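Local coordinates for putative uncharacterized protein (Cyanothece, PDB 3CSX) that is a metal-binding protein of the DUF683 family, associated with nitrogen fixation, whose precise function is unknown, at residues B[16-21]-B[72-77]. Numbering follows the deposited sequence.
Sequences AVADLK and KLNIWE
In this antiparallel helical hairpin of the Rop-like family, the start of helix 14-44 packs on the last turns of helix 52-77, joining the two ends of the hairpin far from its connecting turn. L20 meets W76 and L73 here, and the axes of segments 16-21 and 72-77 approach to 10.4 Å, their directions 162° apart. L20 CG lies anti to the backbone N (chi1 -179°), which carries the leucine over to the other helix, sliding past L73. Its CD2 sits over one face of the indole in a CH-pi contact, 3.9 Å from the centroid of the six-membered ring and 28° off the ring normal. The same methyl reaches L73 CA at 3.5 Å, so it is wedged between the indole and the backbone of L73, both on helix 52-77. K72 CG covers the same indole face near its rim, and the bent lysine chain carries CE to 3.9 Å from L20 CD2. A16 O approaches the ring edge in plane, 3.7 Å from W76 CZ3, although it also accepts the helix bond from L20 N. R25 of the second subunit packs on W76 too, so the indole serves both the hairpin and the dimer. An alanine in place of W76 would probably leave L20 CD2 without its aromatic cover and open a gap beside A16. On the other flank V17 CG1 touches L73 CD1 at 3.7 Å, crossing it at about a right angle. Beyond them, on the exposed side, extended K21 and E77 meet in a salt bridge, a long one, with K21 NZ 3.5 Å from E77 OE2.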
# COMPACT_ATOMS: atom_id res chain seq x y z
N ALA B 16 7.11 -0.27 18.53
CA ALA B 16 7.17 -0.12 17.06
C ALA B 16 5.85 0.39 16.48
O ALA B 16 5.87 1.27 15.61
CB ALA B 16 7.56 -1.41 16.41
N VAL B 17 4.74 -0.19 16.93
CA VAL B 17 3.42 0.23 16.47
C VAL B 17 3.18 1.70 16.83
O VAL B 17 2.75 2.47 15.97
CB VAL B 17 2.28 -0.67 17.01
CG1 VAL B 17 0.94 -0.06 16.68
CG2 VAL B 17 2.38 -2.10 16.43
N ALA B 18 3.50 2.10 18.06
CA ALA B 18 3.33 3.51 18.48
C ALA B 18 4.09 4.49 17.60
O ALA B 18 3.58 5.57 17.25
CB ALA B 18 3.72 3.70 19.96
N ASP B 19 5.33 4.13 17.28
CA ASP B 19 6.16 4.92 16.37
C ASP B 19 5.53 5.06 14.97
O ASP B 19 5.47 6.16 14.44
CB ASP B 19 7.56 4.31 16.26
CG ASP B 19 8.33 4.40 17.58
OD1 ASP B 19 7.92 5.20 18.47
OD2 ASP B 19 9.34 3.67 17.71
N LEU B 20 5.09 3.95 14.40
CA LEU B 20 4.47 3.96 13.06
C LEU B 20 3.20 4.80 13.07
O LEU B 20 2.98 5.62 12.17
CB LEU B 20 4.16 2.52 12.60
CG LEU B 20 3.53 2.30 11.21
CD1 LEU B 20 4.33 2.98 10.10
CD2 LEU B 20 3.40 0.83 10.91
N LYS B 21 2.38 4.63 14.11
CA LYS B 21 1.21 5.52 14.31
C LYS B 21 1.57 6.98 14.25
O LYS B 21 0.82 7.78 13.66
CB LYS B 21 0.51 5.23 15.65
CG LYS B 21 -0.23 3.93 15.70
CD LYS B 21 -1.35 3.94 16.76
CE LYS B 21 -2.27 2.74 16.55
NZ LYS B 21 -3.63 2.90 17.17
N LYS B 72 0.69 -1.34 6.22
CA LYS B 72 1.71 -1.93 7.10
C LYS B 72 1.23 -1.93 8.56
O LYS B 72 1.33 -2.96 9.24
CB LYS B 72 3.07 -1.19 6.98
CG LYS B 72 4.23 -1.92 7.67
CD LYS B 72 5.59 -1.34 7.32
CE LYS B 72 5.89 -0.02 8.08
NZ LYS B 72 7.19 0.52 7.61
N LEU B 73 0.72 -0.78 9.01
CA LEU B 73 0.22 -0.64 10.39
C LEU B 73 -0.84 -1.69 10.70
O LEU B 73 -0.76 -2.39 11.72
CB LEU B 73 -0.33 0.77 10.66
CG LEU B 73 -0.98 1.04 12.04
CD1 LEU B 73 0.03 0.80 13.16
CD2 LEU B 73 -1.53 2.44 12.12
N ASN B 74 -1.81 -1.83 9.81
CA ASN B 74 -2.84 -2.86 10.02
C ASN B 74 -2.22 -4.24 10.15
O ASN B 74 -2.53 -4.98 11.10
CB ASN B 74 -3.89 -2.84 8.91
CG ASN B 74 -4.85 -1.66 9.02
OD1 ASN B 74 -5.27 -1.29 10.12
ND2 ASN B 74 -5.20 -1.07 7.87
N ILE B 75 -1.31 -4.57 9.23
CA ILE B 75 -0.61 -5.87 9.27
C ILE B 75 0.18 -6.04 10.57
O ILE B 75 0.11 -7.11 11.20
CB ILE B 75 0.29 -6.08 8.04
CG1 ILE B 75 -0.55 -6.52 6.83
CG2 ILE B 75 1.36 -7.15 8.30
CD1 ILE B 75 0.08 -6.16 5.47
N TRP B 76 0.89 -5.00 10.99
CA TRP B 76 1.69 -5.04 12.22
C TRP B 76 0.82 -5.30 13.45
O TRP B 76 1.08 -6.23 14.24
CB TRP B 76 2.45 -3.73 12.41
CG TRP B 76 3.74 -3.66 11.64
CD1 TRP B 76 4.11 -4.44 10.59
CD2 TRP B 76 4.80 -2.72 11.85
NE1 TRP B 76 5.37 -4.06 10.15
CE2 TRP B 76 5.80 -3.00 10.89
CE3 TRP B 76 5.02 -1.68 12.76
CZ2 TRP B 76 7.00 -2.28 10.82
CZ3 TRP B 76 6.19 -0.95 12.69
CH2 TRP B 76 7.18 -1.27 11.72
N GLU B 77 -0.22 -4.47 13.60
CA GLU B 77 -1.16 -4.55 14.71
C GLU B 77 -1.74 -5.96 14.83
O GLU B 77 -1.85 -6.49 15.94
CB GLU B 77 -2.26 -3.50 14.56
CG GLU B 77 -1.77 -2.08 14.87
CD GLU B 77 -2.88 -1.06 14.99
OE1 GLU B 77 -4.02 -1.32 14.56
OE2 GLU B 77 -2.60 0.03 15.53